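Local coordinates for proton-dependent oligopeptide transporter family protein (Xanthomonas campestris, PDB 6EI3) that probably moves short peptides across the membrane, coupled to protons, as a member of the POT family of the major facilitator superfamily, at residues I8-C13 with A184-G189; I80-I85 with I110-G115. All coordinates share one frame; numbering follows the deposited sequence.

Helix 4-22, near the N terminus, carries the first segment of contact 1. The chain then runs through helices 40-60, 62-95, 100-117 and 137-165 before helix 168-188 brings 184-189 back to 8-13. Contact 1 thus closes a loop of 170 residues, mostly helix. Contact 2 falls wholly within that loop. It closes a much shorter loop of 24 residues, between the consecutive helices 62-95 and 100-117. The contact centres are about 14 Å apart, and they meet through Ile80 of segment 80-85, whose CD1 lies 3.8 Å from Phe186 CD2. Helix 62-95 therefore packs against both 168-188 and 100-117. Both contacts also border the same bound monoacylglycerol.

Contact 1 of 2, residues I8-C13 with A184-G189; sequences IGNEAC and AVFWLG. With 78M ((2S)-2,3-dihydroxypropyl(7Z)-pentadec-7-enoate), chain B.
Gly9 and Asn10 pack against Val185 and Phe186 where two antiparallel helices of the N-terminal half of the major facilitator fold run side by side. The helices are 4-22 and 168-188. Their short segments meet at 168°, with a closest axis approach of 8.3 Å. The contact is small, burying 163 Å² in all, and no hydrogen bond crosses it.

Two pairings make it up. In the first, Val185 points its CB toward helix 4-22. Its CG1 lies anti to the backbone N (chi1 165°) and settles on the backbone of the other helix. It comes within 4.1 Å of Gly9 CA and close to the N of Asn10. Gly9 has no side chain, which allows the methyl to reach the main chain. In the second, the side chain of Asn10 crosses that of Phe186 at a slant. Asn10 CB is 3.9 Å from Phe186 CB, and Asn10 CG lies near the start of the ring, 4.0 Å from Phe186 CD1. The amide and ring planes are inclined by 51°.

Phe186 is also held from outside the pair. Its ring meets those of Tyr76 and Tyr193, and the Tyr193 hydroxyl is hydrogen-bonded to its carbonyl oxygen.

Trp187 takes no part in the helix pair and lines a monoacylglycerol site with Ala184. The acyl chain runs over one face of the indole. Atom C6 of the lipid is 3.6 Å from Trp187 CG, and its C9 sits 3.7 Å above the ring plane, toward the rim.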
# COMPACT_ATOMS: atom_id res chain seq x y z
N ILE A 8 -13.65 -3.07 -17.37
CA ILE A 8 -12.55 -4.07 -17.45
C ILE A 8 -11.38 -3.46 -18.25
O ILE A 8 -10.24 -3.52 -17.79
CB ILE A 8 -13.06 -5.43 -18.04
CG1 ILE A 8 -13.91 -6.21 -16.99
CG2 ILE A 8 -11.89 -6.31 -18.55
CD1 ILE A 8 -14.79 -7.39 -17.59
N GLY A 9 -11.69 -2.84 -19.40
CA GLY A 9 -10.71 -2.18 -20.26
C GLY A 9 -9.93 -1.10 -19.52
O GLY A 9 -8.70 -1.07 -19.55
N ASN A 10 -10.65 -0.21 -18.83
CA ASN A 10 -10.06 0.86 -18.04
C ASN A 10 -9.16 0.27 -16.94
O ASN A 10 -8.03 0.74 -16.78
CB ASN A 10 -11.16 1.74 -17.44
CG ASN A 10 -10.64 2.72 -16.42
OD1 ASN A 10 -10.08 3.78 -16.74
ND2 ASN A 10 -10.71 2.32 -15.18
N GLU A 11 -9.66 -0.76 -16.21
CA GLU A 11 -8.89 -1.41 -15.13
C GLU A 11 -7.58 -2.04 -15.66
O GLU A 11 -6.53 -1.88 -15.03
CB GLU A 11 -9.76 -2.47 -14.40
CG GLU A 11 -9.04 -3.27 -13.30
CD GLU A 11 -8.67 -2.55 -12.01
OE1 GLU A 11 -8.98 -1.35 -11.87
OE2 GLU A 11 -8.08 -3.21 -11.13
N ALA A 12 -7.65 -2.76 -16.79
CA ALA A 12 -6.49 -3.44 -17.38
C ALA A 12 -5.42 -2.44 -17.81
O ALA A 12 -4.26 -2.61 -17.44
CB ALA A 12 -6.91 -4.30 -18.56
N CYS A 13 -5.81 -1.38 -18.55
CA CYS A 13 -4.84 -0.37 -19.01
C CYS A 13 -4.24 0.42 -17.89
O CYS A 13 -3.02 0.61 -17.89
CB CYS A 13 -5.45 0.52 -20.08
SG CYS A 13 -6.01 -0.36 -21.55
N ALA A 184 -9.87 7.13 -21.91
CA ALA A 184 -10.74 7.17 -23.08
C ALA A 184 -11.77 6.04 -23.04
O ALA A 184 -12.94 6.29 -23.35
CB ALA A 184 -9.91 7.09 -24.38
N VAL A 185 -11.34 4.81 -22.71
CA VAL A 185 -12.21 3.64 -22.63
C VAL A 185 -13.28 3.83 -21.54
O VAL A 185 -14.47 3.60 -21.79
CB VAL A 185 -11.42 2.30 -22.52
CG1 VAL A 185 -12.32 1.16 -22.07
CG2 VAL A 185 -10.74 1.95 -23.85
N PHE A 186 -12.88 4.34 -20.35
CA PHE A 186 -13.82 4.61 -19.26
C PHE A 186 -14.90 5.59 -19.77
O PHE A 186 -16.08 5.29 -19.67
CB PHE A 186 -13.10 5.13 -17.99
CG PHE A 186 -14.01 5.27 -16.78
CD1 PHE A 186 -14.37 4.15 -16.02
CD2 PHE A 186 -14.49 6.51 -16.39
CE1 PHE A 186 -15.23 4.28 -14.92
CE2 PHE A 186 -15.31 6.64 -15.26
CZ PHE A 186 -15.68 5.52 -14.53
N TRP A 187 -14.48 6.70 -20.40
CA TRP A 187 -15.35 7.74 -20.97
C TRP A 187 -16.29 7.20 -22.07
O TRP A 187 -17.45 7.61 -22.15
CB TRP A 187 -14.47 8.90 -21.48
CG TRP A 187 -15.22 10.00 -22.18
CD1 TRP A 187 -15.81 11.09 -21.62
CD2 TRP A 187 -15.40 10.13 -23.60
NE1 TRP A 187 -16.40 11.87 -22.59
CE2 TRP A 187 -16.17 11.29 -23.82
CE3 TRP A 187 -15.03 9.34 -24.70
CZ2 TRP A 187 -16.55 11.71 -25.10
CZ3 TRP A 187 -15.39 9.76 -25.98
CH2 TRP A 187 -16.15 10.93 -26.17
N LEU A 188 -15.83 6.23 -22.88
CA LEU A 188 -16.65 5.63 -23.93
C LEU A 188 -17.89 4.86 -23.41
O LEU A 188 -18.86 4.73 -24.13
CB LEU A 188 -15.79 4.74 -24.87
CG LEU A 188 -14.99 5.50 -25.94
CD1 LEU A 188 -13.82 4.69 -26.44
CD2 LEU A 188 -15.87 5.89 -27.13
N GLY A 189 -17.86 4.40 -22.16
CA GLY A 189 -19.03 3.73 -21.60
C GLY A 189 -19.93 4.65 -20.78
O GLY A 189 -20.87 4.14 -20.18
O21 78M B . -18.97 13.72 -15.32
C20 78M B . -18.87 15.13 -15.41
C18 78M B . -17.51 15.54 -15.91
O19 78M B . -17.29 16.93 -15.63
C17 78M B . -17.34 15.28 -17.39
O2 78M B . -15.94 15.54 -17.68
C1 78M B . -15.49 15.20 -18.89
O1 78M B . -16.14 14.61 -19.71
C2 78M B . -14.07 15.68 -19.08
C3 78M B . -13.39 15.19 -20.36
C4 78M B . -13.03 13.71 -20.34
C5 78M B . -12.17 13.27 -21.51
C6 78M B . -12.11 11.75 -21.69
C7 78M B . -10.98 11.29 -22.57
C8 78M B . -10.96 11.19 -23.90
C9 78M B . -12.05 11.52 -24.88
C10 78M B . -11.66 11.19 -26.33
C11 78M B . -11.80 9.72 -26.71
C12 78M B . -10.98 9.30 -27.92
C13 78M B . -11.28 7.88 -28.40
C15 78M B . -9.06 6.62 -28.69
C14 78M B . -10.25 7.29 -29.37

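Contact 2 of 2, residues I80-I85 with I110-G115; sequences IWFSLI and IAFGAG. With 78M ((2S)-2,3-dihydroxypropyl(7Z)-pentadec-7-enoate), chain B.
A helical hairpin is closed here by Phe82 and Ile85 of helix 62-95 and Phe112 and Gly113 of helix 100-117. The two helices follow one another in the N-terminal half of the major facilitator fold. Their short segments are antiparallel, cross at -153° and approach to 7.6 Å between axes.

Gly113 is the point of close backbone approach. Its CA lies 3.4 Å from Phe82 O, and it also sits at the edge of the Phe82 ring. With no side chain between them, the two main chains come together at this level.

Beside it, the side chains of the two phenylalanines run across each other at about a right angle. Phe82 CE1 rests 3.5 Å above one face of the Phe112 ring, offset toward the rim. The ring planes are inclined by 42°, with centroids 5.0 Å apart. The same side of Phe82 reaches the main chain, with its CD1 at 3.2 Å from Phe112 O. Phe112 is directed here by a CG anti to the backbone N. Ile85 completes the apolar patch. Its CD1 lies in the plane of the Phe112 ring, at the edge, 3.7 Å from CE2.

Trp81 faces a bound monoacylglycerol. Its NE1 donates a hydrogen bond of 2.9 Å to lipid O19, with an N-H...O angle of 151°. Leu84 CD1 lies over one indole face, toward the rim, and touches the start of the acyl chain. Thr77 binds the same lipid.

Phe61 meets Phe112 edge-to-face, and a second lipid lies against Phe112. Around the hairpin, Phe54 of helix 40-60 packs on Ile110 and Ala111, while Ser83 touches Thr183 of helix 168-188.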
# COMPACT_ATOMS: atom_id res chain seq x y z
N ILE A 80 -13.28 10.29 -13.64
CA ILE A 80 -12.92 11.03 -14.85
C ILE A 80 -11.89 12.13 -14.56
O ILE A 80 -10.87 12.20 -15.25
CB ILE A 80 -14.19 11.57 -15.58
CG1 ILE A 80 -14.85 10.47 -16.44
CG2 ILE A 80 -13.89 12.82 -16.44
CD1 ILE A 80 -14.09 10.00 -17.75
N TRP A 81 -12.14 12.97 -13.53
CA TRP A 81 -11.26 14.09 -13.22
C TRP A 81 -9.94 13.65 -12.63
O TRP A 81 -8.92 14.21 -13.01
CB TRP A 81 -11.98 15.13 -12.36
CG TRP A 81 -12.89 15.99 -13.20
CD1 TRP A 81 -14.25 15.93 -13.24
CD2 TRP A 81 -12.49 16.90 -14.23
NE1 TRP A 81 -14.73 16.82 -14.18
CE2 TRP A 81 -13.66 17.43 -14.81
CE3 TRP A 81 -11.24 17.35 -14.72
CZ2 TRP A 81 -13.64 18.39 -15.83
CZ3 TRP A 81 -11.21 18.30 -15.73
CH2 TRP A 81 -12.40 18.81 -16.27
N PHE A 82 -9.93 12.65 -11.74
CA PHE A 82 -8.67 12.12 -11.21
C PHE A 82 -7.88 11.43 -12.33
O PHE A 82 -6.66 11.57 -12.37
CB PHE A 82 -8.90 11.17 -10.04
CG PHE A 82 -8.97 11.85 -8.70
CD1 PHE A 82 -7.82 12.25 -8.04
CD2 PHE A 82 -10.20 12.10 -8.10
CE1 PHE A 82 -7.88 12.87 -6.79
CE2 PHE A 82 -10.26 12.72 -6.84
CZ PHE A 82 -9.10 13.10 -6.19
N SER A 83 -8.57 10.73 -13.26
CA SER A 83 -7.90 10.05 -14.38
C SER A 83 -7.25 11.04 -15.35
O SER A 83 -6.19 10.74 -15.89
CB SER A 83 -8.86 9.12 -15.12
OG SER A 83 -9.27 8.07 -14.27
N LEU A 84 -7.86 12.21 -15.56
CA LEU A 84 -7.29 13.24 -16.44
C LEU A 84 -6.05 13.88 -15.78
O LEU A 84 -5.08 14.18 -16.47
CB LEU A 84 -8.34 14.32 -16.77
CG LEU A 84 -9.46 13.94 -17.73
CD1 LEU A 84 -10.60 14.96 -17.65
CD2 LEU A 84 -8.96 13.82 -19.16
N ILE A 85 -6.09 14.07 -14.45
CA ILE A 85 -4.94 14.60 -13.69
C ILE A 85 -3.80 13.57 -13.82
O ILE A 85 -2.65 13.93 -14.08
CB ILE A 85 -5.34 14.90 -12.21
CG1 ILE A 85 -6.25 16.17 -12.15
CG2 ILE A 85 -4.09 15.10 -11.33
CD1 ILE A 85 -7.00 16.43 -10.83
N ILE A 110 0.55 11.98 -10.76
CA ILE A 110 0.28 10.54 -10.91
C ILE A 110 -0.15 9.98 -9.59
O ILE A 110 -1.15 9.29 -9.55
CB ILE A 110 1.50 9.75 -11.49
CG1 ILE A 110 1.65 10.09 -13.00
CG2 ILE A 110 1.32 8.22 -11.31
CD1 ILE A 110 2.99 9.69 -13.58
N ALA A 111 0.56 10.32 -8.48
CA ALA A 111 0.22 9.85 -7.13
C ALA A 111 -1.22 10.27 -6.77
O ALA A 111 -2.00 9.46 -6.27
CB ALA A 111 1.19 10.43 -6.11
N PHE A 112 -1.55 11.53 -7.03
CA PHE A 112 -2.86 12.12 -6.77
C PHE A 112 -3.95 11.45 -7.58
O PHE A 112 -5.00 11.10 -7.02
CB PHE A 112 -2.81 13.63 -7.08
CG PHE A 112 -4.02 14.44 -6.69
CD1 PHE A 112 -4.25 14.79 -5.37
CD2 PHE A 112 -4.89 14.94 -7.66
CE1 PHE A 112 -5.33 15.60 -5.02
CE2 PHE A 112 -5.96 15.77 -7.31
CZ PHE A 112 -6.18 16.08 -5.99
N GLY A 113 -3.70 11.28 -8.88
CA GLY A 113 -4.67 10.66 -9.78
C GLY A 113 -4.94 9.20 -9.45
O GLY A 113 -6.10 8.79 -9.35
N ALA A 114 -3.85 8.41 -9.30
CA ALA A 114 -3.90 6.98 -9.01
C ALA A 114 -4.49 6.75 -7.63
O ALA A 114 -5.27 5.81 -7.45
CB ALA A 114 -2.51 6.36 -9.09
N GLY A 115 -4.15 7.61 -6.68
CA GLY A 115 -4.69 7.51 -5.34
C GLY A 115 -6.17 7.81 -5.28
O GLY A 115 -6.93 7.08 -4.63
O21 78M B . -18.97 13.72 -15.32
C20 78M B . -18.87 15.13 -15.41
C18 78M B . -17.51 15.54 -15.91
O19 78M B . -17.29 16.93 -15.63
C17 78M B . -17.34 15.28 -17.39
O2 78M B . -15.94 15.54 -17.68
C1 78M B . -15.49 15.20 -18.89
O1 78M B . -16.14 14.61 -19.71
C2 78M B . -14.07 15.68 -19.08
C3 78M B . -13.39 15.19 -20.36
C4 78M B . -13.03 13.71 -20.34
C5 78M B . -12.17 13.27 -21.51
C6 78M B . -12.11 11.75 -21.69
C7 78M B . -10.98 11.29 -22.57
C8 78M B . -10.96 11.19 -23.90
C9 78M B . -12.05 11.52 -24.88
C10 78M B . -11.66 11.19 -26.33
C11 78M B . -11.80 9.72 -26.71
C12 78M B . -10.98 9.30 -27.92
C13 78M B . -11.28 7.88 -28.40
C15 78M B . -9.06 6.62 -28.69
C14 78M B . -10.25 7.29 -29.37